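Local coordinates for protein mannitol dehydrogenase (Pseudomonas fluorescens, PDB 1LJ8) that binds NAD and probably catalyses the reversible, NAD-dependent oxidation of mannitol to fructose, as a mannitol 2-dehydrogenase of the long-chain dehydrogenase type, at residues A[44-49]-A[275-280]; A[193-198]-A[290-295]; A[225-230]-A[262-267]. One frame throughout, in Å; residues are numbered along the deposited sequence.

Interaction 1 (A[44-49]-A[275-280])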
ATOM      1  N   TYR A  44     -10.608   9.780   4.744  1.00 11.44           N
ATOM      2  CA  TYR A  44     -10.822  10.080   6.165  1.00 11.52           C
ATOM      3  C   TYR A  44     -10.421  11.558   6.468  1.00 12.97           C
ATOM      4  O   TYR A  44     -11.197  12.325   7.041  1.00 13.43           O
ATOM      5  CB  TYR A  44      -9.955   9.127   6.987  1.00 12.62           C
ATOM      6  CG  TYR A  44      -9.806   9.496   8.450  1.00 12.52           C
ATOM      7  CD1 TYR A  44     -10.850   9.293   9.354  1.00 15.51           C
ATOM      8  CD2 TYR A  44      -8.628  10.075   8.906  1.00 14.53           C
ATOM      9  CE1 TYR A  44     -10.709   9.675  10.712  1.00 16.80           C
ATOM     10  CE2 TYR A  44      -8.476  10.456  10.257  1.00 15.45           C
ATOM     11  CZ  TYR A  44      -9.533  10.245  11.137  1.00 18.08           C
ATOM     12  OH  TYR A  44      -9.386  10.603  12.467  1.00 19.54           O
ATOM     13  N   TYR A  45      -9.201  11.959   6.098  1.00 11.84           N
ATOM     14  CA  TYR A  45      -8.781  13.345   6.383  1.00 10.85           C
ATOM     15  C   TYR A  45      -9.607  14.364   5.612  1.00 11.20           C
ATOM     16  O   TYR A  45      -9.906  15.433   6.109  1.00 11.92           O
ATOM     17  CB  TYR A  45      -7.311  13.545   6.033  1.00 12.19           C
ATOM     18  CG  TYR A  45      -6.329  12.973   7.041  1.00 12.37           C
ATOM     19  CD1 TYR A  45      -5.540  11.864   6.726  1.00 12.12           C
ATOM     20  CD2 TYR A  45      -6.116  13.617   8.273  1.00 13.53           C
ATOM     21  CE1 TYR A  45      -4.558  11.399   7.596  1.00 13.86           C
ATOM     22  CE2 TYR A  45      -5.126  13.184   9.137  1.00 13.24           C
ATOM     23  CZ  TYR A  45      -4.347  12.067   8.795  1.00 14.86           C
ATOM     24  OH  TYR A  45      -3.353  11.623   9.633  1.00 15.33           O
ATOM     25  N   THR A  46      -9.978  14.043   4.379  1.00 11.65           N
ATOM     26  CA  THR A  46     -10.757  14.981   3.601  1.00 11.91           C
ATOM     27  C   THR A  46     -12.156  15.168   4.217  1.00 12.88           C
ATOM     28  O   THR A  46     -12.669  16.278   4.280  1.00 13.29           O
ATOM     29  CB  THR A  46     -10.836  14.506   2.140  1.00 11.23           C
ATOM     30  OG1 THR A  46      -9.491  14.334   1.650  1.00 12.24           O
ATOM     31  CG2 THR A  46     -11.574  15.552   1.309  1.00 12.86           C
ATOM     32  N   ASP A  47     -12.732  14.089   4.728  1.00 12.45           N
ATOM     33  CA  ASP A  47     -14.049  14.132   5.364  1.00 12.41           C
ATOM     34  C   ASP A  47     -13.889  14.946   6.662  1.00 13.80           C
ATOM     35  O   ASP A  47     -14.759  15.786   6.983  1.00 13.51           O
ATOM     36  CB  ASP A  47     -14.518  12.682   5.675  1.00 13.32           C
ATOM     37  CG  ASP A  47     -15.782  12.626   6.529  1.00 14.41           C
ATOM     38  OD1 ASP A  47     -16.885  12.661   5.937  1.00 14.66           O
ATOM     39  OD2 ASP A  47     -15.682  12.534   7.788  1.00 13.61           O
ATOM     40  N   ALA A  48     -12.782  14.746   7.377  1.00 12.81           N
ATOM     41  CA  ALA A  48     -12.563  15.493   8.640  1.00 13.90           C
ATOM     42  C   ALA A  48     -12.506  17.008   8.355  1.00 15.21           C
ATOM     43  O   ALA A  48     -13.041  17.816   9.135  1.00 16.01           O
ATOM     44  CB  ALA A  48     -11.255  15.025   9.335  1.00 13.13           C
ATOM     45  N   LEU A  49     -11.873  17.402   7.252  1.00 14.41           N
ATOM     46  CA  LEU A  49     -11.774  18.833   6.881  1.00 14.70           C
ATOM     47  C   LEU A  49     -13.171  19.377   6.579  1.00 15.50           C
ATOM     48  O   LEU A  49     -13.541  20.478   7.022  1.00 15.61           O
ATOM     49  CB  LEU A  49     -10.911  19.024   5.614  1.00 13.03           C
ATOM     50  CG  LEU A  49     -10.728  20.486   5.125  1.00 14.03           C
ATOM     51  CD1 LEU A  49      -9.989  21.319   6.182  1.00 16.09           C
ATOM     52  CD2 LEU A  49      -9.904  20.462   3.873  1.00 14.94           C
ATOM     53  N   PRO A 275      -6.574  20.641  -0.701  1.00 14.72           N
ATOM     54  CA  PRO A 275      -7.418  20.939   0.476  1.00 14.86           C
ATOM     55  C   PRO A 275      -6.459  21.403   1.599  1.00 15.60           C
ATOM     56  O   PRO A 275      -5.279  20.991   1.641  1.00 16.49           O
ATOM     57  CB  PRO A 275      -8.022  19.577   0.863  1.00 15.12           C
ATOM     58  CG  PRO A 275      -7.906  18.718  -0.450  1.00 12.94           C
ATOM     59  CD  PRO A 275      -6.610  19.218  -1.082  1.00 13.83           C
ATOM     60  N   ALA A 276      -6.985  22.198   2.531  1.00 16.17           N
ATOM     61  CA  ALA A 276      -6.226  22.659   3.705  1.00 16.60           C
ATOM     62  C   ALA A 276      -6.131  21.517   4.755  1.00 14.78           C
ATOM     63  O   ALA A 276      -6.569  21.652   5.909  1.00 14.74           O
ATOM     64  CB  ALA A 276      -6.938  23.894   4.310  1.00 17.13           C
ATOM     65  N   TRP A 277      -5.559  20.392   4.353  1.00 14.82           N
ATOM     66  CA  TRP A 277      -5.449  19.217   5.235  1.00 15.02           C
ATOM     67  C   TRP A 277      -4.687  19.494   6.541  1.00 14.88           C
ATOM     68  O   TRP A 277      -4.862  18.774   7.530  1.00 15.29           O
ATOM     69  CB  TRP A 277      -4.743  18.067   4.486  1.00 14.91           C
ATOM     70  CG  TRP A 277      -5.597  17.366   3.424  1.00 13.57           C
ATOM     71  CD1 TRP A 277      -6.865  16.826   3.575  1.00 14.42           C
ATOM     72  CD2 TRP A 277      -5.175  17.024   2.090  1.00 13.23           C
ATOM     73  NE1 TRP A 277      -7.235  16.165   2.393  1.00 13.27           N
ATOM     74  CE2 TRP A 277      -6.219  16.276   1.486  1.00 11.38           C
ATOM     75  CE3 TRP A 277      -4.005  17.283   1.349  1.00 13.58           C
ATOM     76  CZ2 TRP A 277      -6.134  15.785   0.165  1.00 12.00           C
ATOM     77  CZ3 TRP A 277      -3.925  16.795   0.037  1.00 13.56           C
ATOM     78  CH2 TRP A 277      -4.990  16.058  -0.536  1.00 12.39           C
ATOM     79  N   GLU A 278      -3.844  20.526   6.553  1.00 16.61           N
ATOM     80  CA  GLU A 278      -3.097  20.762   7.795  1.00 17.41           C
ATOM     81  C   GLU A 278      -4.040  21.146   8.929  1.00 17.82           C
ATOM     82  O   GLU A 278      -3.663  21.007  10.094  1.00 18.51           O
ATOM     83  CB  GLU A 278      -2.000  21.855   7.636  1.00 18.31           C
ATOM     84  CG  GLU A 278      -2.491  23.221   7.157  1.00 21.28           C
ATOM     85  CD  GLU A 278      -2.476  23.342   5.609  1.00 26.99           C
ATOM     86  OE1 GLU A 278      -3.327  22.699   4.950  1.00 20.59           O
ATOM     87  OE2 GLU A 278      -1.574  24.068   5.065  1.00 30.31           O
ATOM     88  N   LYS A 279      -5.236  21.637   8.604  1.00 16.79           N
ATOM     89  CA  LYS A 279      -6.190  22.021   9.639  1.00 18.06           C
ATOM     90  C   LYS A 279      -6.741  20.784  10.352  1.00 18.93           C
ATOM     91  O   LYS A 279      -7.351  20.904  11.436  1.00 18.87           O
ATOM     92  CB  LYS A 279      -7.341  22.837   9.034  1.00 20.48           C
ATOM     93  CG  LYS A 279      -6.908  24.260   8.597  1.00 21.57           C
ATOM     94  CD  LYS A 279      -7.989  25.081   7.917  1.00 21.64           C
ATOM     95  CE  LYS A 279      -7.403  26.452   7.451  1.00 23.82           C
ATOM     96  NZ  LYS A 279      -8.365  27.245   6.657  1.00 23.06           N
ATOM     97  N   VAL A 280      -6.541  19.594   9.770  1.00 16.76           N
ATOM     98  CA  VAL A 280      -7.012  18.376  10.435  1.00 16.63           C
ATOM     99  C   VAL A 280      -5.921  17.360  10.705  1.00 16.83           C
ATOM    100  O   VAL A 280      -6.169  16.143  10.697  1.00 16.63           O
ATOM    101  CB  VAL A 280      -8.177  17.694   9.682  1.00 17.50           C
ATOM    102  CG1 VAL A 280      -9.453  18.595   9.822  1.00 19.44           C
ATOM    103  CG2 VAL A 280      -7.795  17.470   8.188  1.00 17.55           C
TER

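Interaction 2 (A[193-198]-A[290-295])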
ATOM      1  N   PRO A 193       9.582   3.867  -1.004  1.00 15.40           N
ATOM      2  CA  PRO A 193      10.436   4.810  -0.268  1.00 15.69           C
ATOM      3  C   PRO A 193      10.321   6.287  -0.722  1.00 15.65           C
ATOM      4  O   PRO A 193      10.213   7.215   0.104  1.00 16.74           O
ATOM      5  CB  PRO A 193      11.823   4.220  -0.494  1.00 15.17           C
ATOM      6  CG  PRO A 193      11.569   2.742  -0.467  1.00 16.58           C
ATOM      7  CD  PRO A 193      10.291   2.599  -1.282  1.00 14.86           C
ATOM      8  N   HIS A 194      10.428   6.519  -2.025  1.00 14.17           N
ATOM      9  CA  HIS A 194      10.292   7.868  -2.559  1.00 13.30           C
ATOM     10  C   HIS A 194       9.103   7.753  -3.536  1.00 13.23           C
ATOM     11  O   HIS A 194       9.287   7.778  -4.752  1.00 13.40           O
ATOM     12  CB  HIS A 194      11.553   8.285  -3.349  1.00 15.75           C
ATOM     13  CG  HIS A 194      12.809   8.337  -2.517  1.00 18.84           C
ATOM     14  ND1 HIS A 194      14.051   8.594  -3.070  1.00 19.65           N
ATOM     15  CD2 HIS A 194      13.026   8.077  -1.200  1.00 18.42           C
ATOM     16  CE1 HIS A 194      14.981   8.470  -2.131  1.00 21.64           C
ATOM     17  NE2 HIS A 194      14.389   8.157  -0.989  1.00 16.82           N
ATOM     18  N   ASN A 195       7.889   7.662  -3.001  1.00 13.61           N
ATOM     19  CA  ASN A 195       6.732   7.452  -3.881  1.00 13.82           C
ATOM     20  C   ASN A 195       6.471   8.536  -4.918  1.00 13.71           C
ATOM     21  O   ASN A 195       6.096   8.212  -6.067  1.00 14.41           O
ATOM     22  CB  ASN A 195       5.480   7.134  -3.068  1.00 13.51           C
ATOM     23  CG  ASN A 195       5.258   8.079  -1.903  1.00 15.59           C
ATOM     24  OD1 ASN A 195       5.672   9.244  -1.910  1.00 14.72           O
ATOM     25  ND2 ASN A 195       4.563   7.572  -0.879  1.00 17.23           N
ATOM     26  N   GLY A 196       6.678   9.802  -4.559  1.00 13.32           N
ATOM     27  CA  GLY A 196       6.496  10.846  -5.557  1.00 12.58           C
ATOM     28  C   GLY A 196       7.579  10.747  -6.645  1.00 13.08           C
ATOM     29  O   GLY A 196       7.271  10.861  -7.828  1.00 12.24           O
ATOM     30  N   ALA A 197       8.839  10.583  -6.260  1.00 14.09           N
ATOM     31  CA  ALA A 197       9.909  10.501  -7.265  1.00 14.28           C
ATOM     32  C   ALA A 197       9.699   9.314  -8.213  1.00 15.89           C
ATOM     33  O   ALA A 197      10.000   9.423  -9.424  1.00 13.84           O
ATOM     34  CB  ALA A 197      11.289  10.377  -6.593  1.00 16.60           C
ATOM     35  N   VAL A 198       9.210   8.190  -7.675  1.00 12.54           N
ATOM     36  CA  VAL A 198       8.964   6.998  -8.504  1.00 12.65           C
ATOM     37  C   VAL A 198       7.817   7.297  -9.491  1.00 13.47           C
ATOM     38  O   VAL A 198       7.924   6.962 -10.699  1.00 12.81           O
ATOM     39  CB  VAL A 198       8.622   5.752  -7.631  1.00 13.53           C
ATOM     40  CG1 VAL A 198       8.209   4.533  -8.535  1.00 13.86           C
ATOM     41  CG2 VAL A 198       9.887   5.304  -6.845  1.00 14.06           C
ATOM     42  N   PRO A 290      13.323  10.915   4.369  1.00 16.25           N
ATOM     43  CA  PRO A 290      13.839  10.049   5.431  1.00 17.07           C
ATOM     44  C   PRO A 290      12.750   9.402   6.309  1.00 16.33           C
ATOM     45  O   PRO A 290      12.946   8.312   6.845  1.00 14.10           O
ATOM     46  CB  PRO A 290      14.781  10.969   6.230  1.00 19.55           C
ATOM     47  CG  PRO A 290      14.324  12.331   5.923  1.00 20.13           C
ATOM     48  CD  PRO A 290      13.853  12.286   4.478  1.00 17.48           C
ATOM     49  N   TYR A 291      11.606  10.076   6.439  1.00 14.90           N
ATOM     50  CA  TYR A 291      10.482   9.561   7.217  1.00 15.89           C
ATOM     51  C   TYR A 291       9.832   8.382   6.475  1.00 14.73           C
ATOM     52  O   TYR A 291       9.523   7.373   7.076  1.00 12.40           O
ATOM     53  CB  TYR A 291       9.438  10.647   7.428  1.00 19.32           C
ATOM     54  CG  TYR A 291      10.002  11.843   8.159  1.00 22.76           C
ATOM     55  CD1 TYR A 291      10.094  13.091   7.539  1.00 22.30           C
ATOM     56  CD2 TYR A 291      10.474  11.708   9.471  1.00 24.11           C
ATOM     57  CE1 TYR A 291      10.649  14.192   8.228  1.00 24.59           C
ATOM     58  CE2 TYR A 291      11.029  12.775  10.151  1.00 26.02           C
ATOM     59  CZ  TYR A 291      11.114  14.018   9.529  1.00 26.53           C
ATOM     60  OH  TYR A 291      11.705  15.069  10.222  1.00 25.49           O
ATOM     61  N   GLU A 292       9.637   8.517   5.160  1.00 15.02           N
ATOM     62  CA  GLU A 292       9.039   7.399   4.401  1.00 15.38           C
ATOM     63  C   GLU A 292      10.049   6.239   4.354  1.00 12.83           C
ATOM     64  O   GLU A 292       9.665   5.070   4.439  1.00 13.86           O
ATOM     65  CB  GLU A 292       8.640   7.843   2.977  1.00 15.45           C
ATOM     66  CG  GLU A 292       7.921   6.721   2.142  1.00 18.94           C
ATOM     67  CD  GLU A 292       6.600   6.160   2.760  1.00 21.89           C
ATOM     68  OE1 GLU A 292       5.913   5.348   2.071  1.00 23.26           O
ATOM     69  OE2 GLU A 292       6.217   6.509   3.902  1.00 20.91           O
ATOM     70  N   GLU A 293      11.346   6.536   4.223  1.00 14.55           N
ATOM     71  CA  GLU A 293      12.355   5.449   4.207  1.00 13.15           C
ATOM     72  C   GLU A 293      12.288   4.680   5.523  1.00 14.02           C
ATOM     73  O   GLU A 293      12.373   3.433   5.548  1.00 13.85           O
ATOM     74  CB  GLU A 293      13.783   6.022   4.025  1.00 14.87           C
ATOM     75  CG  GLU A 293      14.059   6.455   2.598  1.00 13.62           C
ATOM     76  CD  GLU A 293      15.273   7.377   2.464  1.00 17.78           C
ATOM     77  OE1 GLU A 293      16.025   7.521   3.458  1.00 17.20           O
ATOM     78  OE2 GLU A 293      15.451   7.952   1.354  1.00 19.01           O
HETATM   79  N   MSE A 294      12.175   5.438   6.607  1.00 13.34           N
HETATM   80  CA  MSE A 294      12.070   4.891   7.955  1.00 12.97           C
HETATM   81  C   MSE A 294      10.856   3.975   8.145  1.00 12.73           C
HETATM   82  O   MSE A 294      10.945   2.849   8.682  1.00 13.00           O
HETATM   83  CB  MSE A 294      11.942   6.027   8.980  1.00 17.64           C
HETATM   84  CG  MSE A 294      11.699   5.534  10.382  1.00 19.61           C
HETATM   85 SE   MSE A 294      11.033   7.027  11.540  1.00 28.40          SE
HETATM   86  CE  MSE A 294       9.197   7.122  10.919  1.00 27.96           C
ATOM     87  N   LYS A 295       9.700   4.458   7.721  1.00 10.81           N
ATOM     88  CA  LYS A 295       8.493   3.655   7.892  1.00 13.01           C
ATOM     89  C   LYS A 295       8.524   2.410   7.021  1.00 11.28           C
ATOM     90  O   LYS A 295       8.154   1.307   7.454  1.00 12.50           O
ATOM     91  CB  LYS A 295       7.280   4.509   7.537  1.00 14.53           C
ATOM     92  CG  LYS A 295       5.983   3.706   7.678  1.00 17.05           C
ATOM     93  CD  LYS A 295       5.246   3.670   6.412  1.00 19.12           C
ATOM     94  CE  LYS A 295       3.902   2.939   6.581  1.00 18.32           C
ATOM     95  NZ  LYS A 295       3.637   2.116   5.342  1.00 14.20           N
TER

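Interaction 3 (A[225-230]-A[262-267])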
ATOM      1  N   PRO A 225       4.458  15.112  -5.341  1.00 11.30           N
ATOM      2  CA  PRO A 225       4.907  15.134  -3.942  1.00 12.85           C
ATOM      3  C   PRO A 225       5.201  13.765  -3.343  1.00 12.35           C
ATOM      4  O   PRO A 225       4.497  12.788  -3.610  1.00 12.03           O
ATOM      5  CB  PRO A 225       3.758  15.867  -3.208  1.00 10.94           C
ATOM      6  CG  PRO A 225       2.521  15.474  -4.052  1.00 12.06           C
ATOM      7  CD  PRO A 225       3.084  15.607  -5.494  1.00 11.65           C
ATOM      8  N   ASN A 226       6.290  13.664  -2.576  1.00 11.05           N
ATOM      9  CA  ASN A 226       6.517  12.419  -1.881  1.00 11.29           C
ATOM     10  C   ASN A 226       5.716  12.522  -0.599  1.00 10.76           C
ATOM     11  O   ASN A 226       5.398  13.620  -0.155  1.00 11.57           O
ATOM     12  CB  ASN A 226       7.987  12.234  -1.487  1.00 12.83           C
ATOM     13  CG  ASN A 226       8.876  12.077  -2.702  1.00 14.40           C
ATOM     14  OD1 ASN A 226       8.857  11.033  -3.385  1.00 12.79           O
ATOM     15  ND2 ASN A 226       9.662  13.112  -2.994  1.00 18.30           N
ATOM     16  N   ALA A 227       5.401  11.367  -0.019  1.00 11.38           N
ATOM     17  CA  ALA A 227       4.669  11.349   1.248  1.00 12.42           C
ATOM     18  C   ALA A 227       4.983  10.122   2.060  1.00 13.51           C
ATOM     19  O   ALA A 227       5.401   9.101   1.535  1.00 15.10           O
ATOM     20  CB  ALA A 227       3.109  11.365   0.988  1.00 12.35           C
HETATM   21  N   MSE A 228       4.757  10.252   3.365  1.00 14.39           N
HETATM   22  CA  MSE A 228       4.800   9.113   4.231  1.00 13.56           C
HETATM   23  C   MSE A 228       3.324   8.938   4.624  1.00 13.66           C
HETATM   24  O   MSE A 228       2.732   9.862   5.203  1.00 14.33           O
HETATM   25  CB  MSE A 228       5.565   9.405   5.497  1.00 18.46           C
HETATM   26  CG  MSE A 228       5.821   8.088   6.119  1.00 21.24           C
HETATM   27 SE   MSE A 228       4.725   7.937   7.589  1.00 43.77          SE
HETATM   28  CE  MSE A 228       6.278   8.396   8.383  1.00  1.66           C
ATOM     29  N   VAL A 229       2.722   7.797   4.296  1.00 13.96           N
ATOM     30  CA  VAL A 229       1.310   7.571   4.607  1.00 13.38           C
ATOM     31  C   VAL A 229       1.239   6.382   5.533  1.00 14.47           C
ATOM     32  O   VAL A 229       1.875   5.349   5.277  1.00 16.98           O
ATOM     33  CB  VAL A 229       0.505   7.340   3.297  1.00 14.07           C
ATOM     34  CG1 VAL A 229       0.642   8.643   2.421  1.00 14.03           C
ATOM     35  CG2 VAL A 229       1.012   6.091   2.542  1.00 11.85           C
ATOM     36  N   ASP A 230       0.482   6.500   6.631  1.00 13.71           N
ATOM     37  CA  ASP A 230       0.520   5.406   7.581  1.00 13.32           C
ATOM     38  C   ASP A 230      -0.820   5.185   8.286  1.00 13.36           C
ATOM     39  O   ASP A 230      -1.300   6.098   8.941  1.00 13.35           O
ATOM     40  CB  ASP A 230       1.599   5.763   8.633  1.00 14.29           C
ATOM     41  CG  ASP A 230       2.024   4.573   9.506  1.00 14.70           C
ATOM     42  OD1 ASP A 230       1.536   3.473   9.264  1.00 13.59           O
ATOM     43  OD2 ASP A 230       2.865   4.737  10.444  1.00 16.41           O
ATOM     44  N   VAL A 262      -3.122   7.127  12.945  1.00 14.70           N
ATOM     45  CA  VAL A 262      -3.128   7.577  11.550  1.00 12.52           C
ATOM     46  C   VAL A 262      -2.178   8.766  11.406  1.00 12.96           C
ATOM     47  O   VAL A 262      -2.110   9.659  12.271  1.00 12.78           O
ATOM     48  CB  VAL A 262      -4.585   7.951  11.085  1.00 13.78           C
ATOM     49  CG1 VAL A 262      -5.164   9.053  11.945  1.00 16.55           C
ATOM     50  CG2 VAL A 262      -4.596   8.312   9.580  1.00 13.03           C
ATOM     51  N   GLN A 263      -1.404   8.772  10.333  1.00 12.09           N
ATOM     52  CA  GLN A 263      -0.481   9.877  10.133  1.00 14.51           C
ATOM     53  C   GLN A 263      -0.283  10.103   8.630  1.00 13.66           C
ATOM     54  O   GLN A 263      -0.387   9.179   7.833  1.00 13.61           O
ATOM     55  CB  GLN A 263       0.881   9.553  10.818  1.00 17.54           C
ATOM     56  CG  GLN A 263       1.888  10.694  10.708  1.00 19.29           C
ATOM     57  CD  GLN A 263       3.115  10.469  11.610  1.00 21.01           C
ATOM     58  OE1 GLN A 263       3.475   9.329  11.893  1.00 22.90           O
ATOM     59  NE2 GLN A 263       3.775  11.557  12.020  1.00 23.73           N
ATOM     60  N   TRP A 264      -0.011  11.348   8.262  1.00 13.13           N
ATOM     61  CA  TRP A 264       0.231  11.685   6.847  1.00 14.06           C
ATOM     62  C   TRP A 264       1.229  12.849   6.880  1.00 14.02           C
ATOM     63  O   TRP A 264       0.922  13.894   7.438  1.00 14.61           O
ATOM     64  CB  TRP A 264      -1.080  12.182   6.220  1.00 12.08           C
ATOM     65  CG  TRP A 264      -1.063  12.297   4.716  1.00 12.97           C
ATOM     66  CD1 TRP A 264      -0.020  12.048   3.875  1.00 14.34           C
ATOM     67  CD2 TRP A 264      -2.178  12.660   3.894  1.00 11.82           C
ATOM     68  NE1 TRP A 264      -0.429  12.224   2.552  1.00 14.25           N
ATOM     69  CE2 TRP A 264      -1.746  12.603   2.548  1.00 12.15           C
ATOM     70  CE3 TRP A 264      -3.509  13.023   4.167  1.00 13.16           C
ATOM     71  CZ2 TRP A 264      -2.601  12.896   1.472  1.00 13.09           C
ATOM     72  CZ3 TRP A 264      -4.373  13.318   3.097  1.00 14.44           C
ATOM     73  CH2 TRP A 264      -3.909  13.251   1.755  1.00 12.45           C
ATOM     74  N   VAL A 265       2.413  12.638   6.321  1.00 13.65           N
ATOM     75  CA  VAL A 265       3.367  13.729   6.219  1.00 15.09           C
ATOM     76  C   VAL A 265       3.576  13.883   4.694  1.00 14.94           C
ATOM     77  O   VAL A 265       3.898  12.911   4.016  1.00 14.46           O
ATOM     78  CB  VAL A 265       4.688  13.401   6.885  1.00 16.66           C
ATOM     79  CG1 VAL A 265       5.567  14.700   6.805  1.00 18.62           C
ATOM     80  CG2 VAL A 265       4.456  12.969   8.350  1.00 17.44           C
ATOM     81  N   LEU A 266       3.349  15.089   4.193  1.00 15.70           N
ATOM     82  CA  LEU A 266       3.398  15.390   2.753  1.00 16.50           C
ATOM     83  C   LEU A 266       4.377  16.497   2.422  1.00 16.71           C
ATOM     84  O   LEU A 266       4.590  17.412   3.217  1.00 17.86           O
ATOM     85  CB  LEU A 266       2.024  15.951   2.276  1.00 17.73           C
ATOM     86  CG  LEU A 266       0.945  15.276   1.458  1.00 19.34           C
ATOM     87  CD1 LEU A 266      -0.317  16.151   1.371  1.00 18.38           C
ATOM     88  CD2 LEU A 266       1.487  14.940   0.087  1.00 14.62           C
ATOM     89  N   GLU A 267       4.909  16.441   1.207  1.00 15.50           N
ATOM     90  CA  GLU A 267       5.707  17.545   0.705  1.00 15.74           C
ATOM     91  C   GLU A 267       4.669  18.486   0.054  1.00 15.74           C
ATOM     92  O   GLU A 267       3.783  18.030  -0.683  1.00 15.26           O
ATOM     93  CB  GLU A 267       6.718  17.055  -0.324  1.00 15.83           C
ATOM     94  CG  GLU A 267       7.825  16.257   0.359  1.00 16.17           C
ATOM     95  CD  GLU A 267       8.776  15.624  -0.608  1.00 15.76           C
ATOM     96  OE1 GLU A 267       8.505  15.614  -1.866  1.00 15.31           O
ATOM     97  OE2 GLU A 267       9.789  15.124  -0.088  1.00 15.85           O
TER

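Interaction 1 (A[44-49]-A[275-280])
The indole N-H of W277 meets the hydroxyl of T46: NE1 donates to OG1 over 3.0 Å, at an N-H...O angle of 163° and with OG1 close to the ring plane, so the edge of the indole, not its face, makes the bond. Beside it, V280 packs against one turn of the helix, between Y45, A48 and L49. Its two methyls sit over the main-chain bond from L49 N to Y45 O: CG1 lies 3.7 Å from L49 N and CG2 lies 3.6 Å from Y45 O, while CG1 also reaches A48 CB at 4.0 Å. The V280 carbonyl takes a different route, coming to the edge of the Y45 ring, where its O is 3.5 Å from CD2.

L49 closes the far end. With CG anti to the backbone N (chi1 -180°), its fork extends to the loop: CD1 is 3.4 Å from A276 O, while CD2 lies against P275 CB and the A276 backbone N, 3.7 Å from each, the side chains of L49 and P275 crossing at about a right angle.

Several second-shell features fix these groups. T46 OG1 is also hydrogen-bonded to Q42 O, one turn back along its own helix, so the hydroxyl can donate its hydrogen to that carbonyl while accepting from W277. On the loop, P275 CG rests 3.4 Å above one face of the indole, toward its rim. A276 centres an inverse gamma turn, and the short 3-10 segment 277-279 then brings V280 round to the helix.

This is packing within the Rossmann domain: it joins helix 42-50 to the connection between strands 263-266 and 283-284. P275 and W277 also touch I126 of strand 126-129, and D47 is turned from the loop toward strand 96-107.

Interaction 2 (A[193-198]-A[290-295])
The imidazole of H194 meets the carboxylate of E293 edge-on: OE2 lies in the ring plane at NE2, and the two planes differ by 29°. NE2 donates to OE2 over 2.6 Å at 171°, a short and nearly straight bond received on the anti lone pair, away from the other oxygen. E293 gets there by a chain extended beyond CG. The carboxylate would probably favour a protonated ring.

Alongside this bond the backbone of P193 comes close to helix 289-313: P193 O sits 3.1 Å from E292 CG. E292, bent at its second torsion, brings OE1 to 3.9 Å from N195 ND2, too long for a bond; that amide is held by D190 O on its ND2 and by A227 N on its OD1. Beside the cofactor site, the side chain of E292 is about 4 Å from that of NAD-binding N191 and about 7 Å from the bound NAD.

H194 is the N-cap residue of helix 195-210, and E293 belongs to helix 289-313, so the contact joins the Rossmann region to the C-terminal one. Strand 227-230 lies close by, its M228 touched by Y291, E292 and M294, and helix 351-362 packs against M294 and K295.

Interaction 3 (A[225-230]-A[262-267])
N226 and E267 tie off one end of an antiparallel ladder in which strand 227-230 is the edge of a three-stranded mixed sheet and strand 263-266 its centre; the short strand axes run 174° apart at 4.8 Å. Two hydrogen-bonded pairs account for four of the main-chain bonds. M228 N donates to V265 O (2.9 Å) and V265 N returns a bond to M228 O; D230 and Q263 exchange bonds likewise. V229 and W264 form the non-hydrogen-bonded pair between them, A227 and L266 the one beyond M228-V265. There the central strand turns its main-chain groups to its other neighbour: W264 and L266 bond to Q283, and L266 also to T285, while A227 N is taken by N195 OD1.

Past the last pair one more main-chain bond, E267 N to N226 O (3.2 Å), is followed by side-chain ones: E267 OE1 accepts twice from N226, from its N and its ND2 (both 3.0 Å). Both come from the same face of the carboxylate, N 62° out of its plane and ND2 on the syn side but 30° out. OE1 pairs with K269 NZ in a salt bridge, and OE2 accepts from V288 N, while N226 OD1 takes A197 N. Replaced by an alanine, E267 would probably leave both N226 donors without their shared acceptor and K269 without this counter-charge.

Outer polar ends are satisfied too: D230 OD1 by a salt bridge to R361, Q263 NE2 by Q283 OE1. On the face of A227 and W264, the side chain of V229 comes within about 4 Å of the bound NAD. Here V229 CG1 lies 3.7 Å from W264 NE1, while A227 CB meets the ring edge in its plane and L266 CD1 sits 3.7 Å above one face.

How the interactions relate
Interaction 3 is the middle one: its centre is 9 Å from that of interaction 2 and 13 Å from that of interaction 1; the centres of interactions 1 and 2 are 22 Å apart and the two do not touch. Along the chain the segments run 44-49, 193-198, 225-230, 262-267, 275-280, 290-295, so the strand pair is enclosed by both other contacts, and those two cross. Interactions 1 and 3 share the Rossmann region, with Y45 and W277 packing on W264. Interaction 2 bridges to the C-terminal region; N195 bonds to A227, the first residue of strand 227-230, and A197 to N226 just before it. The small sheet thus links helix 42-50 with the inter-domain contact, beside the NAD site.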